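Local coordinates for probable fimbrial chaperone YadV (PDB 5GHU), which probably acts as a periplasmic chaperone of the PapD family in fimbrial biogenesis, holding pilus subunits before assembly, at residues V87-V92 with R117-Y122; Y160-S165 with V179-P184. All blocks are in the same frame, centred on the assembly; numbering follows the deposited sequence.

Interaction 1 (V87-V92 with R117-Y122); sequences VFWFNV and RIKLFY
Antiparallel pairing of strands 86-95 and 114-123 in the N-terminal immunoglobulin-like domain presses Trp89 between the two side chains that flank Ile118, a case of cross-strand neighbours sandwiching an indole. The guanidinium of Arg117 lies flat on one face, its plane turned by 19° and its centre 4.0 Å from that of Trp89, which makes a cation-pi contact. From the opposite face comes the aliphatic part of Lys119, whose CG reaches Trp89 CH2 at 3.5 Å. A bend in the arginine chain (chi3 -38°) brings its flat head back over the ring, whereas the lysine runs extended beyond CG. On Trp89's side of the sheet, Val87 CG2, anti to its own N, meets Phe121 CE1 at 3.7 Å.

Two hydrogen-bonded pairs join the backbones. Leu120 N gives a nearly straight bond to Phe88 O (2.7 Å), and Phe90 N one of 2.8 Å to Ile118 O. The sheet side bearing Phe88 and Phe90 is apolar: Phe88 CD1 approaches Leu120 CD2 at 4.1 Å, and Ile118 CG1 meets the edge of the Phe90 ring. The pair corresponds to the F and G strands of PapD-like chaperones, whose G strand is typically lent to a pilin in donor-strand complementation.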
loop_
_atom_site.group_PDB
_atom_site.type_symbol
_atom_site.label_atom_id
_atom_site.label_comp_id
_atom_site.label_asym_id
_atom_site.label_seq_id
_atom_site.Cartn_x
_atom_site.Cartn_y
_atom_site.Cartn_z
ATOM N N VAL A 87 6.635 1.744 5.825
ATOM C CA VAL A 87 6.246 1.214 4.539
ATOM C C VAL A 87 7.409 1.306 3.542
ATOM O O VAL A 87 8.222 2.272 3.521
ATOM C CB VAL A 87 4.991 1.947 3.944
ATOM C CG1 VAL A 87 5.325 3.423 3.525
ATOM C CG2 VAL A 87 4.394 1.151 2.773
ATOM N N PHE A 88 7.467 0.253 2.722
ATOM C CA PHE A 88 8.444 0.130 1.631
ATOM C C PHE A 88 7.755 -0.357 0.393
ATOM O O PHE A 88 6.572 -0.746 0.425
ATOM C CB PHE A 88 9.606 -0.813 2.034
ATOM C CG PHE A 88 10.291 -0.357 3.264
ATOM C CD1 PHE A 88 9.814 -0.707 4.523
ATOM C CD2 PHE A 88 11.392 0.464 3.177
ATOM C CE1 PHE A 88 10.439 -0.219 5.649
ATOM C CE2 PHE A 88 12.004 0.952 4.336
ATOM C CZ PHE A 88 11.495 0.577 5.568
ATOM N N TRP A 89 8.491 -0.281 -0.715
ATOM C CA TRP A 89 7.997 -0.809 -1.974
ATOM C C TRP A 89 8.773 -2.010 -2.467
ATOM O O TRP A 89 9.984 -1.964 -2.596
ATOM C CB TRP A 89 8.025 0.301 -3.024
ATOM C CG TRP A 89 6.947 1.269 -2.658
ATOM C CD1 TRP A 89 7.024 2.296 -1.749
ATOM C CD2 TRP A 89 5.600 1.240 -3.119
ATOM N NE1 TRP A 89 5.813 2.920 -1.646
ATOM C CE2 TRP A 89 4.921 2.296 -2.484
ATOM C CE3 TRP A 89 4.903 0.431 -4.007
ATOM C CZ2 TRP A 89 3.589 2.571 -2.739
ATOM C CZ3 TRP A 89 3.591 0.707 -4.257
ATOM C CH2 TRP A 89 2.945 1.766 -3.633
ATOM N N PHE A 90 8.040 -3.084 -2.703
ATOM C CA PHE A 90 8.611 -4.272 -3.339
ATOM C C PHE A 90 8.440 -4.158 -4.850
ATOM O O PHE A 90 7.311 -4.090 -5.339
ATOM C CB PHE A 90 7.918 -5.554 -2.810
ATOM C CG PHE A 90 8.426 -6.815 -3.469
ATOM C CD1 PHE A 90 9.754 -7.166 -3.360
ATOM C CD2 PHE A 90 7.615 -7.563 -4.301
ATOM C CE1 PHE A 90 10.279 -8.284 -3.988
ATOM C CE2 PHE A 90 8.119 -8.685 -4.933
ATOM C CZ PHE A 90 9.470 -9.035 -4.793
ATOM N N ASN A 91 9.567 -4.138 -5.566
ATOM C CA ASN A 91 9.584 -3.950 -7.012
ATOM C C ASN A 91 9.948 -5.187 -7.761
ATOM O O ASN A 91 10.876 -5.892 -7.359
ATOM C CB ASN A 91 10.632 -2.899 -7.410
ATOM C CG ASN A 91 10.341 -1.523 -6.836
ATOM O OD1 ASN A 91 9.879 -0.657 -7.548
ATOM N ND2 ASN A 91 10.621 -1.322 -5.559
ATOM N N VAL A 92 9.274 -5.384 -8.894
ATOM C CA VAL A 92 9.557 -6.431 -9.850
ATOM C C VAL A 92 9.689 -5.833 -11.235
ATOM O O VAL A 92 8.792 -5.135 -11.699
ATOM C CB VAL A 92 8.433 -7.461 -9.802
ATOM C CG1 VAL A 92 8.611 -8.483 -10.885
ATOM C CG2 VAL A 92 8.431 -8.063 -8.403
ATOM N N ARG A 117 5.089 -2.631 -8.756
ATOM C CA ARG A 117 5.472 -2.428 -7.350
ATOM C C ARG A 117 4.261 -2.719 -6.478
ATOM O O ARG A 117 3.158 -2.333 -6.847
ATOM C CB ARG A 117 5.910 -0.985 -7.064
ATOM C CG ARG A 117 7.059 -0.434 -7.862
ATOM C CD ARG A 117 7.365 0.994 -7.419
ATOM N NE ARG A 117 6.136 1.725 -7.133
ATOM C CZ ARG A 117 6.095 2.927 -6.565
ATOM N NH1 ARG A 117 7.223 3.533 -6.219
ATOM N NH2 ARG A 117 4.928 3.515 -6.333
ATOM N N ILE A 118 4.471 -3.328 -5.306
ATOM C CA ILE A 118 3.439 -3.430 -4.260
ATOM C C ILE A 118 4.024 -2.992 -2.942
ATOM O O ILE A 118 5.236 -2.945 -2.776
ATOM C CB ILE A 118 2.877 -4.869 -4.063
ATOM C CG1 ILE A 118 3.968 -5.838 -3.608
ATOM C CG2 ILE A 118 2.160 -5.354 -5.311
ATOM C CD1 ILE A 118 3.427 -7.247 -3.335
ATOM N N LYS A 119 3.165 -2.607 -2.008
ATOM C CA LYS A 119 3.637 -2.134 -0.696
ATOM C C LYS A 119 4.054 -3.280 0.209
ATOM O O LYS A 119 3.406 -4.344 0.252
ATOM C CB LYS A 119 2.532 -1.359 0.014
ATOM C CG LYS A 119 2.191 -0.056 -0.712
ATOM C CD LYS A 119 0.855 0.501 -0.108
ATOM C CE LYS A 119 0.231 1.649 -0.913
ATOM N NZ LYS A 119 -1.173 1.937 -0.424
ATOM N N LEU A 120 5.116 -3.014 0.959
ATOM C CA LEU A 120 5.509 -3.898 2.076
ATOM C C LEU A 120 5.357 -3.090 3.362
ATOM O O LEU A 120 5.880 -1.981 3.486
ATOM C CB LEU A 120 6.949 -4.392 1.917
ATOM C CG LEU A 120 7.406 -5.255 3.113
ATOM C CD1 LEU A 120 8.385 -6.361 2.608
ATOM C CD2 LEU A 120 8.087 -4.408 4.181
ATOM N N PHE A 121 4.599 -3.610 4.321
ATOM C CA PHE A 121 4.455 -2.914 5.596
ATOM C C PHE A 121 5.261 -3.643 6.625
ATOM O O PHE A 121 4.966 -4.831 6.918
ATOM C CB PHE A 121 2.969 -2.850 6.045
ATOM C CG PHE A 121 2.094 -2.087 5.086
ATOM C CD1 PHE A 121 2.027 -0.732 5.163
ATOM C CD2 PHE A 121 1.342 -2.742 4.096
ATOM C CE1 PHE A 121 1.201 0.007 4.284
ATOM C CE2 PHE A 121 0.547 -1.984 3.159
ATOM C CZ PHE A 121 0.466 -0.626 3.277
ATOM N N TYR A 122 6.261 -2.952 7.165
ATOM C CA TYR A 122 7.050 -3.493 8.276
ATOM C C TYR A 122 6.308 -3.184 9.578
ATOM O O TYR A 122 6.051 -2.005 9.895
ATOM C CB TYR A 122 8.460 -2.880 8.265
ATOM C CG TYR A 122 9.307 -3.479 9.367
ATOM C CD1 TYR A 122 9.954 -4.686 9.179
ATOM C CD2 TYR A 122 9.479 -2.796 10.563
ATOM C CE1 TYR A 122 10.778 -5.208 10.190
ATOM C CE2 TYR A 122 10.320 -3.290 11.555
ATOM C CZ TYR A 122 10.931 -4.495 11.368
ATOM O OH TYR A 122 11.769 -4.995 12.375
#

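Interaction 2 (Y160-S165 with V179-P184); sequences YVSFSS and VKMIAP
Tyr160 and Pro184 meet face on: Pro184 CD sits over the middle of the phenol ring, 3.4 Å from its centroid and only 5° off the normal, a textbook CH-pi contact. The same ring is met obliquely by Met181, whose SD lies 3.7 Å from Tyr160 CD2 in a Met-aromatic contact, and Ala183 CB comes to 3.7 Å from Tyr160 CE2. Met181 turns its CG away from the backbone N (chi1 -179°), which carries the chain past Val161 O and brings its sulfur within 3.5 Å of Ser162 OG. Were Tyr160 an alanine, Pro184 CD and the Met181 sulfur would probably lose the ring that separates them, a gap would be likely to open there, and the weak bond to Val87 N would be lost.

The backbones are paired by a single antiparallel bridge between Val161 and Ile182, where each backbone N-H bonds to the other's carbonyl, at 3.0 Å for Val161 N to Ile182 O. It ties the residues just ahead of strand 163-170 to the loop between strands 173-176 and 186-191, in the C-terminal immunoglobulin-like domain. Alongside the bridge, Val161 CB packs on Ile182 CG2. Beyond it, Phe163 lays its ring so that Lys180 O lies at the edge, in plane, 3.3 Å from CD1, while Val161 CG1 covers one face and Val179 CB packs against Phe163 CB at 3.7 Å. Then Ser164 and Ser165, both facing Tyr207, form a classic beta bulge at which the chain turns a corner.

Behind this layer, Leu138 is touched by Val161, Phe163 and Ile182, and Phe206 meets the Phe163 ring edge-to-face. Tyr160 N is held by Glu85, a residue of the N-terminal domain, just as Pro184 rests on Arg84.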
loop_
_atom_site.group_PDB
_atom_site.type_symbol
_atom_site.label_atom_id
_atom_site.label_comp_id
_atom_site.label_asym_id
_atom_site.label_seq_id
_atom_site.Cartn_x
_atom_site.Cartn_y
_atom_site.Cartn_z
ATOM N N TYR A 160 -0.520 2.207 9.072
ATOM C CA TYR A 160 -0.998 2.826 7.831
ATOM C C TYR A 160 -2.449 2.469 7.601
ATOM O O TYR A 160 -2.911 1.340 7.918
ATOM C CB TYR A 160 -0.187 2.351 6.595
ATOM C CG TYR A 160 1.200 2.888 6.581
ATOM C CD1 TYR A 160 2.221 2.308 7.330
ATOM C CD2 TYR A 160 1.467 4.040 5.899
ATOM C CE1 TYR A 160 3.498 2.853 7.335
ATOM C CE2 TYR A 160 2.790 4.603 5.914
ATOM C CZ TYR A 160 3.765 3.968 6.635
ATOM O OH TYR A 160 5.030 4.542 6.665
ATOM N N VAL A 161 -3.150 3.414 6.958
ATOM C CA VAL A 161 -4.443 3.086 6.332
ATOM C C VAL A 161 -4.357 3.361 4.848
ATOM O O VAL A 161 -3.904 4.428 4.415
ATOM C CB VAL A 161 -5.631 3.871 6.936
ATOM C CG1 VAL A 161 -6.946 3.551 6.158
ATOM C CG2 VAL A 161 -5.828 3.489 8.424
ATOM N N SER A 162 -4.783 2.349 4.054
ATOM C CA SER A 162 -4.746 2.413 2.578
ATOM C C SER A 162 -6.176 2.259 2.079
ATOM O O SER A 162 -6.953 1.533 2.704
ATOM C CB SER A 162 -3.924 1.252 2.008
ATOM O OG SER A 162 -2.534 1.329 2.426
ATOM N N PHE A 163 -6.495 2.903 0.961
ATOM C CA PHE A 163 -7.877 2.827 0.442
ATOM C C PHE A 163 -7.943 2.349 -0.994
ATOM O O PHE A 163 -7.064 2.658 -1.821
ATOM C CB PHE A 163 -8.538 4.231 0.446
ATOM C CG PHE A 163 -8.544 4.925 1.798
ATOM C CD1 PHE A 163 -7.478 5.722 2.167
ATOM C CD2 PHE A 163 -9.585 4.737 2.677
ATOM C CE1 PHE A 163 -7.462 6.374 3.441
ATOM C CE2 PHE A 163 -9.645 5.409 3.916
ATOM C CZ PHE A 163 -8.563 6.248 4.298
ATOM N N SER A 164 -9.051 1.693 -1.329
ATOM C CA SER A 164 -9.300 1.442 -2.750
ATOM C C SER A 164 -10.175 2.543 -3.328
ATOM O O SER A 164 -10.012 2.882 -4.488
ATOM C CB SER A 164 -9.931 0.070 -2.918
ATOM O OG SER A 164 -11.171 -0.011 -2.213
ATOM N N SER A 165 -11.077 3.118 -2.533
ATOM C CA SER A 165 -11.966 4.202 -3.034
ATOM C C SER A 165 -12.689 4.848 -1.862
ATOM O O SER A 165 -12.692 4.292 -0.739
ATOM C CB SER A 165 -13.026 3.680 -4.018
ATOM O OG SER A 165 -13.940 2.798 -3.386
ATOM N N VAL A 179 -8.603 9.460 -2.716
ATOM C CA VAL A 179 -8.048 8.837 -1.505
ATOM C C VAL A 179 -6.542 8.652 -1.607
ATOM O O VAL A 179 -6.004 8.381 -2.685
ATOM C CB VAL A 179 -8.721 7.493 -1.205
ATOM C CG1 VAL A 179 -10.198 7.731 -0.761
ATOM C CG2 VAL A 179 -8.636 6.545 -2.414
ATOM N N LYS A 180 -5.881 8.781 -0.452
ATOM C CA LYS A 180 -4.422 8.624 -0.348
ATOM C C LYS A 180 -4.176 7.763 0.851
ATOM O O LYS A 180 -4.914 7.827 1.821
ATOM C CB LYS A 180 -3.713 9.968 -0.092
ATOM C CG LYS A 180 -3.792 10.998 -1.224
ATOM C CD LYS A 180 -3.098 12.237 -0.654
ATOM C CE LYS A 180 -3.215 13.499 -1.501
ATOM N NZ LYS A 180 -2.644 14.616 -0.691
ATOM N N MET A 181 -3.057 7.027 0.801
ATOM C CA MET A 181 -2.608 6.339 2.005
ATOM C C MET A 181 -2.267 7.341 3.107
ATOM O O MET A 181 -1.665 8.397 2.831
ATOM C CB MET A 181 -1.394 5.449 1.651
ATOM C CG MET A 181 -0.926 4.712 2.883
ATOM S SD MET A 181 0.294 3.382 2.454
ATOM C CE MET A 181 1.635 4.336 1.817
ATOM N N ILE A 182 -2.616 7.004 4.344
ATOM C CA ILE A 182 -2.301 7.893 5.470
ATOM C C ILE A 182 -1.412 7.155 6.487
ATOM O O ILE A 182 -1.715 6.049 6.919
ATOM C CB ILE A 182 -3.577 8.493 6.111
ATOM C CG1 ILE A 182 -3.190 9.451 7.257
ATOM C CG2 ILE A 182 -4.605 7.451 6.533
ATOM C CD1 ILE A 182 -4.393 10.284 7.744
ATOM N N ALA A 183 -0.252 7.750 6.699
ATOM C CA ALA A 183 0.755 7.147 7.600
ATOM C C ALA A 183 0.330 7.163 9.047
ATOM O O ALA A 183 -0.512 7.961 9.474
ATOM C CB ALA A 183 2.099 7.910 7.386
ATOM N N PRO A 184 0.971 6.302 9.859
ATOM C CA PRO A 184 0.728 6.331 11.320
ATOM C C PRO A 184 0.891 7.729 11.875
ATOM O O PRO A 184 1.818 8.482 11.455
ATOM C CB PRO A 184 1.810 5.401 11.908
ATOM C CG PRO A 184 2.055 4.417 10.738
ATOM C CD PRO A 184 1.901 5.219 9.432
#

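Overall arrangement
Interaction 1 belongs to the N-terminal domain and interaction 2 to the C-terminal one, yet their centres lie only about 14 Å apart and they touch directly, illustrating how a two-domain chaperone can join its halves by direct contacts, mostly of side chains. Lys119, after passing the indole in interaction 1, carries its NZ to within 3.2 Å of Ser162 OG, a weak hydrogen bond, and 3.5 Å of Met181 SD. Phe121 CE1 packs on Tyr160 CB at 3.6 Å, and Tyr160 OH makes a weak hydrogen bond to Val87 N. Residues of 160-165 and 179-184 thus meet the face of the first sheet that bears Val87, Lys119 and Phe121.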